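Local coordinates for acid phosphatase (Bacillus anthracis, PDB 2I34), which probably hydrolyses phosphate monoesters at acidic pH, as a magnesium-bound acid phosphatase of the HAD superfamily, at residues 61-66 with 175-180; 121-126 with 163-168. One frame throughout, in Å; residues are numbered along the deposited sequence.

Both interactions are buried and both reach the same five-stranded parallel sheet, in which strands 59-64 and 119-125 are neighbours. Interaction 1 is the pairing of two central strands, held by backbone hydrogen bonds with apolar side chains on both faces, and it ends in two aspartates on magnesium. Interaction 2, its centre about 9 Å from that of interaction 1, lays helix 162-171 on one face of the sheet and relies on side chains: a methyl-to-ring contact at one end, an arginine gripping strand 119-125 at the other. Phe-177 packs on Arg-165 between them, and the C-terminal ends of strands from both contacts meet the tungstate.

Interaction 1: 61-66 with 175-180; sequences AIVLDL and VLFFGD. With MG (magnesium ion), chain C; WO4 (tungstate(VI)ion), chain D.
Leu-64 and Phe-178 lie side by side on one face of the sheet, with CD2 of Leu-64 3.8 Å from CB of Phe-178. Ile-62 shares this face; its CG2, anti to its own carbonyl carbon, rests against CB of Leu-176. Helix 106-115 covers Ile-62 and Leu-64 here, and its Phe-109 meets the Phe-178 ring. On the other face Val-63 runs alongside Phe-177, CB of the valine 3.8 Å from ring atom CD1 of the phenylalanine.

Between these layers the strands run parallel, their axes 4.7 Å apart and 12° from alignment. Four backbone hydrogen bonds join them: Val-175 N to Ala-61 O, Val-63 N to Leu-176 O, Phe-178 N to Val-63 O (2.8 Å) and Asp-65 N to Phe-178 O (3.0 Å). Val-63 O also sits at the edge of the Phe-178 ring, in its plane, and takes a CA-H contact from Phe-177.

Past the last of these bonds the chemistry turns polar. Asp-65 has CG anti to its backbone N (chi1 175°), which sends the carboxylate beyond the strand end, where its two oxygens divide the work. OD2 binds magnesium at 2.0 Å and is hydrogen-bonded by Thr-69, whereas OD1 lies 2.5 Å from W of the tungstate. Asp-180 brings OD1 to the same magnesium at 2.1 Å, while its OD2 accepts from a metal-bound water and from Asn-216. Asp-67 O, a tungstate oxygen and a second water share the metal. A carboxylate oxygen facing the oxyanion's central atom, beside magnesium at the C-terminal ends of parallel strands, is characteristic of the HAD phosphatase site, and Asp-65 is consistent with the nucleophile of its DxDx(T/V) motif.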
loop_
_atom_site.group_PDB
_atom_site.type_symbol
_atom_site.label_atom_id
_atom_site.label_comp_id
_atom_site.label_asym_id
_atom_site.label_seq_id
_atom_site.Cartn_x
_atom_site.Cartn_y
_atom_site.Cartn_z
ATOM N N ALA A 61 16.040 11.034 -16.785
ATOM C CA ALA A 61 14.611 10.737 -16.958
ATOM C C ALA A 61 14.025 10.003 -15.756
ATOM O O ALA A 61 14.745 9.394 -14.966
ATOM C CB ALA A 61 14.366 9.929 -18.226
ATOM N N ILE A 62 12.714 10.104 -15.617
ATOM C CA ILE A 62 11.953 9.206 -14.753
ATOM C C ILE A 62 10.935 8.456 -15.603
ATOM O O ILE A 62 10.510 8.945 -16.653
ATOM C CB ILE A 62 11.235 9.934 -13.603
ATOM C CG1 ILE A 62 10.213 10.952 -14.134
ATOM C CG2 ILE A 62 12.259 10.591 -12.681
ATOM C CD1 ILE A 62 9.252 11.455 -13.087
ATOM N N VAL A 63 10.567 7.263 -15.139
ATOM C CA VAL A 63 9.605 6.406 -15.814
ATOM C C VAL A 63 8.464 6.127 -14.827
ATOM O O VAL A 63 8.702 5.782 -13.666
ATOM C CB VAL A 63 10.265 5.068 -16.276
ATOM C CG1 VAL A 63 9.242 4.018 -16.648
ATOM C CG2 VAL A 63 11.243 5.311 -17.441
ATOM N N LEU A 64 7.236 6.296 -15.306
ATOM C CA LEU A 64 6.054 5.935 -14.550
ATOM C C LEU A 64 5.121 5.079 -15.378
ATOM O O LEU A 64 4.890 5.345 -16.569
ATOM C CB LEU A 64 5.280 7.175 -14.094
ATOM C CG LEU A 64 6.076 8.310 -13.437
ATOM C CD1 LEU A 64 6.455 9.373 -14.463
ATOM C CD2 LEU A 64 5.280 8.897 -12.265
ATOM N N ASP A 65 4.582 4.059 -14.720
ATOM C CA ASP A 65 3.352 3.404 -15.135
ATOM C C ASP A 65 2.185 4.407 -15.074
ATOM O O ASP A 65 2.285 5.415 -14.366
ATOM C CB ASP A 65 3.066 2.250 -14.181
ATOM C CG ASP A 65 1.759 1.592 -14.459
ATOM O OD1 ASP A 65 1.615 1.079 -15.585
ATOM O OD2 ASP A 65 0.869 1.582 -13.563
ATOM N N LEU A 66 1.090 4.133 -15.800
ATOM C CA LEU A 66 -0.122 4.974 -15.706
ATOM C C LEU A 66 -1.226 4.470 -14.767
ATOM O O LEU A 66 -1.541 5.129 -13.779
ATOM C CB LEU A 66 -0.711 5.269 -17.095
ATOM C CG LEU A 66 0.077 6.293 -17.915
ATOM C CD1 LEU A 66 -0.527 6.461 -19.314
ATOM C CD2 LEU A 66 0.126 7.636 -17.194
ATOM N N VAL A 175 16.524 7.636 -13.509
ATOM C CA VAL A 175 16.925 7.725 -12.108
ATOM C C VAL A 175 15.866 7.142 -11.154
ATOM O O VAL A 175 16.206 6.743 -10.055
ATOM C CB VAL A 175 17.348 9.167 -11.696
ATOM C CG1 VAL A 175 18.497 9.633 -12.563
ATOM C CG2 VAL A 175 16.179 10.158 -11.746
ATOM N N LEU A 176 14.609 7.082 -11.602
ATOM C CA LEU A 176 13.507 6.544 -10.814
ATOM C C LEU A 176 12.464 5.869 -11.690
ATOM O O LEU A 176 12.214 6.317 -12.813
ATOM C CB LEU A 176 12.806 7.659 -10.038
ATOM C CG LEU A 176 13.548 8.341 -8.893
ATOM C CD1 LEU A 176 12.895 9.672 -8.621
ATOM C CD2 LEU A 176 13.550 7.472 -7.635
ATOM N N PHE A 177 11.873 4.795 -11.146
ATOM C CA PHE A 177 10.706 4.100 -11.720
ATOM C C PHE A 177 9.561 4.142 -10.719
ATOM O O PHE A 177 9.787 3.917 -9.530
ATOM C CB PHE A 177 11.027 2.645 -12.023
ATOM C CG PHE A 177 12.108 2.457 -13.043
ATOM C CD1 PHE A 177 11.790 2.172 -14.368
ATOM C CD2 PHE A 177 13.442 2.558 -12.682
ATOM C CE1 PHE A 177 12.794 1.981 -15.309
ATOM C CE2 PHE A 177 14.471 2.369 -13.634
ATOM C CZ PHE A 177 14.140 2.084 -14.940
ATOM N N PHE A 178 8.353 4.455 -11.199
ATOM C CA PHE A 178 7.153 4.476 -10.372
ATOM C C PHE A 178 6.127 3.465 -10.909
ATOM O O PHE A 178 5.868 3.404 -12.131
ATOM C CB PHE A 178 6.515 5.873 -10.353
ATOM C CG PHE A 178 7.398 6.957 -9.750
ATOM C CD1 PHE A 178 7.131 7.467 -8.489
ATOM C CD2 PHE A 178 8.475 7.469 -10.464
ATOM C CE1 PHE A 178 7.925 8.472 -7.945
ATOM C CE2 PHE A 178 9.287 8.455 -9.927
ATOM C CZ PHE A 178 9.004 8.964 -8.659
ATOM N N GLY A 179 5.533 2.691 -10.006
ATOM C CA GLY A 179 4.522 1.707 -10.398
ATOM C C GLY A 179 3.785 1.034 -9.253
ATOM O O GLY A 179 4.178 1.152 -8.082
ATOM N N ASP A 180 2.702 0.348 -9.599
ATOM C CA ASP A 180 1.911 -0.427 -8.634
ATOM C C ASP A 180 2.095 -1.935 -8.836
ATOM O O ASP A 180 1.530 -2.739 -8.093
ATOM C CB ASP A 180 0.413 -0.094 -8.771
ATOM C CG ASP A 180 -0.146 -0.490 -10.134
ATOM O OD1 ASP A 180 0.244 0.166 -11.129
ATOM O OD2 ASP A 180 -0.940 -1.469 -10.220
HETATM MG MG MG C . -0.350 0.018 -13.094
HETATM W W WO4 D . -0.366 0.164 -16.744
HETATM O O1 WO4 D . -1.929 -0.653 -17.755
HETATM O O2 WO4 D . -0.783 -0.155 -14.783
HETATM O O3 WO4 D . -0.580 2.061 -17.332
HETATM O O4 WO4 D . 1.225 -0.824 -17.505
HETATM O O HOH W 1 -1.739 -1.550 -12.739
HETATM O O HOH W 2 1.206 -1.354 -13.428
#

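Interaction 2: 121-126 with 163-168; sequences YYISNR and KRRELV. With WO4 (tungstate(VI)ion), chain D.
Ile-123 holds CG2 anti to its backbone N and CG1 anti to its carbonyl carbon, so that both branches meet Arg-164, whose side chain runs toward the C-terminal end of strand 121-125 before a bend at chi3 (-81°) tips the guanidinium onto Ser-124 and Asn-125. CG2 of Ile-123 thereby comes over one face of the guanidinium, 3.8 Å from NH1 of Arg-164, and CD1 of Ile-123 reaches the helix backbone at N of Arg-165.

Toward the start of the strand, Val-168 crosses the Tyr-121 ring obliquely. Its CG2 lies over one face, 4.2 Å from the Tyr-121 ring centroid, a CH-pi contact displaced toward the rim. The other methyl, Val-168 CG1, touches Tyr-121 CD2 at 3.7 Å.

At the far end the guanidinium grips two successive residues. Arg-164 NH2 gives a straight bond (165°) to Asn-125 OD1 at 2.9 Å, nearly in the guanidinium plane, although the amide plane is turned 38° from it. Arg-164 NH1 makes a weak bond to Ser-124 O and a hydrogen bond to Leu-152 O on strand 151-154, while NE forms a salt bridge with Glu-158.

Asn-125 turns its backbone to the tungstate, N donating to O4 of the oxyanion at 2.8 Å. Ser-124 OG accepts from Arg-126 N, forming an ST turn. Arg-164 thus acts from the second shell: its charge is paired with Glu-158, and its N-H groups fix the Asn-125 amide and the Ser-124 carbonyl behind the oxyanion, tying helix 162-171 to that end of the strand.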
loop_
_atom_site.group_PDB
_atom_site.type_symbol
_atom_site.label_atom_id
_atom_site.label_comp_id
_atom_site.label_asym_id
_atom_site.label_seq_id
_atom_site.Cartn_x
_atom_site.Cartn_y
_atom_site.Cartn_z
ATOM N N TYR A 121 8.756 9.711 -18.873
ATOM C CA TYR A 121 8.177 8.723 -19.798
ATOM C C TYR A 121 7.120 7.905 -19.089
ATOM O O TYR A 121 7.378 7.294 -18.043
ATOM C CB TYR A 121 9.261 7.833 -20.424
ATOM C CG TYR A 121 10.188 8.675 -21.252
ATOM C CD1 TYR A 121 9.872 8.995 -22.576
ATOM C CD2 TYR A 121 11.335 9.239 -20.690
ATOM C CE1 TYR A 121 10.694 9.825 -23.326
ATOM C CE2 TYR A 121 12.183 10.064 -21.450
ATOM C CZ TYR A 121 11.845 10.360 -22.758
ATOM O OH TYR A 121 12.652 11.193 -23.507
ATOM N N TYR A 122 5.928 7.938 -19.668
ATOM C CA TYR A 122 4.792 7.179 -19.187
ATOM C C TYR A 122 4.787 5.873 -19.966
ATOM O O TYR A 122 4.385 5.817 -21.129
ATOM C CB TYR A 122 3.489 7.952 -19.407
ATOM C CG TYR A 122 3.459 9.358 -18.833
ATOM C CD1 TYR A 122 3.207 9.567 -17.475
ATOM C CD2 TYR A 122 3.639 10.475 -19.648
ATOM C CE1 TYR A 122 3.140 10.841 -16.940
ATOM C CE2 TYR A 122 3.599 11.779 -19.112
ATOM C CZ TYR A 122 3.337 11.948 -17.744
ATOM O OH TYR A 122 3.257 13.210 -17.167
ATOM N N ILE A 123 5.292 4.832 -19.322
ATOM C CA ILE A 123 5.406 3.544 -19.955
ATOM C C ILE A 123 4.263 2.710 -19.382
ATOM O O ILE A 123 4.308 2.325 -18.221
ATOM C CB ILE A 123 6.800 2.907 -19.717
ATOM C CG1 ILE A 123 7.872 3.804 -20.326
ATOM C CG2 ILE A 123 6.871 1.510 -20.335
ATOM C CD1 ILE A 123 9.302 3.204 -20.318
ATOM N N SER A 124 3.280 2.426 -20.241
ATOM C CA SER A 124 1.990 1.861 -19.855
ATOM C C SER A 124 1.585 0.736 -20.804
ATOM O O SER A 124 1.821 0.814 -22.016
ATOM C CB SER A 124 0.925 2.966 -19.899
ATOM O OG SER A 124 -0.381 2.446 -19.735
ATOM N N ASN A 125 0.952 -0.291 -20.240
ATOM C CA ASN A 125 0.422 -1.403 -21.005
ATOM C C ASN A 125 -0.994 -1.200 -21.531
ATOM O O ASN A 125 -1.587 -2.122 -22.068
ATOM C CB ASN A 125 0.556 -2.697 -20.206
ATOM C CG ASN A 125 1.985 -3.194 -20.177
ATOM O OD1 ASN A 125 2.837 -2.672 -20.894
ATOM N ND2 ASN A 125 2.252 -4.208 -19.372
ATOM N N ARG A 126 -1.508 0.024 -21.433
ATOM C CA ARG A 126 -2.522 0.480 -22.399
ATOM C C ARG A 126 -1.985 0.205 -23.792
ATOM O O ARG A 126 -0.777 0.242 -23.991
ATOM C CB ARG A 126 -2.820 1.971 -22.249
ATOM C CG ARG A 126 -3.523 2.287 -20.957
ATOM C CD ARG A 126 -3.751 3.779 -20.782
ATOM N NE ARG A 126 -4.559 4.042 -19.590
ATOM C CZ ARG A 126 -5.516 4.959 -19.504
ATOM N NH1 ARG A 126 -5.822 5.722 -20.541
ATOM N NH2 ARG A 126 -6.215 5.089 -18.373
ATOM N N LYS A 163 11.396 -3.594 -23.378
ATOM C CA LYS A 163 11.758 -2.955 -24.653
ATOM C C LYS A 163 11.679 -1.417 -24.585
ATOM O O LYS A 163 12.542 -0.718 -25.105
ATOM C CB LYS A 163 10.873 -3.471 -25.797
ATOM C CG LYS A 163 11.233 -2.891 -27.155
ATOM C CD LYS A 163 10.267 -3.320 -28.223
ATOM C CE LYS A 163 10.538 -2.585 -29.531
ATOM N NZ LYS A 163 9.754 -3.173 -30.663
ATOM N N ARG A 164 10.626 -0.901 -23.970
ATOM C CA ARG A 164 10.460 0.543 -23.823
ATOM C C ARG A 164 11.422 1.141 -22.786
ATOM O O ARG A 164 11.948 2.231 -22.993
ATOM C CB ARG A 164 8.994 0.893 -23.498
ATOM C CG ARG A 164 8.098 0.751 -24.721
ATOM C CD ARG A 164 6.643 0.673 -24.350
ATOM N NE ARG A 164 6.265 -0.671 -23.925
ATOM C CZ ARG A 164 5.191 -0.958 -23.192
ATOM N NH1 ARG A 164 4.378 -0.015 -22.751
ATOM N NH2 ARG A 164 4.940 -2.213 -22.873
ATOM N N ARG A 165 11.650 0.431 -21.683
ATOM C CA ARG A 165 12.663 0.846 -20.706
ATOM C C ARG A 165 14.031 0.975 -21.329
ATOM O O ARG A 165 14.714 1.969 -21.103
ATOM C CB ARG A 165 12.737 -0.107 -19.512
ATOM C CG ARG A 165 11.588 0.073 -18.540
ATOM C CD ARG A 165 11.806 -0.727 -17.279
ATOM N NE ARG A 165 11.728 -2.175 -17.500
ATOM C CZ ARG A 165 10.682 -2.953 -17.220
ATOM N NH1 ARG A 165 9.571 -2.456 -16.705
ATOM N NH2 ARG A 165 10.752 -4.256 -17.444
ATOM N N GLU A 166 14.425 -0.031 -22.112
ATOM C CA GLU A 166 15.735 -0.044 -22.722
ATOM C C GLU A 166 15.875 1.048 -23.782
ATOM O O GLU A 166 16.941 1.635 -23.897
ATOM C CB GLU A 166 16.050 -1.428 -23.321
ATOM C CG GLU A 166 17.525 -1.662 -23.635
ATOM C CD GLU A 166 17.985 -1.044 -24.952
ATOM O OE1 GLU A 166 17.141 -0.881 -25.874
ATOM O OE2 GLU A 166 19.188 -0.740 -25.067
ATOM N N LEU A 167 14.815 1.323 -24.549
ATOM C CA LEU A 167 14.857 2.419 -25.533
ATOM C C LEU A 167 15.098 3.758 -24.839
ATOM O O LEU A 167 15.894 4.573 -25.298
ATOM C CB LEU A 167 13.570 2.500 -26.358
ATOM N N VAL A 168 14.418 3.984 -23.725
ATOM C CA VAL A 168 14.606 5.224 -22.966
ATOM C C VAL A 168 16.046 5.335 -22.429
ATOM O O VAL A 168 16.626 6.415 -22.468
ATOM C CB VAL A 168 13.549 5.351 -21.838
ATOM C CG1 VAL A 168 13.875 6.508 -20.883
ATOM C CG2 VAL A 168 12.174 5.550 -22.460
HETATM W W WO4 D . -0.366 0.164 -16.744
HETATM O O1 WO4 D . -1.929 -0.653 -17.755
HETATM O O2 WO4 D . -0.783 -0.155 -14.783
HETATM O O3 WO4 D . -0.580 2.061 -17.332
HETATM O O4 WO4 D . 1.225 -0.824 -17.505
#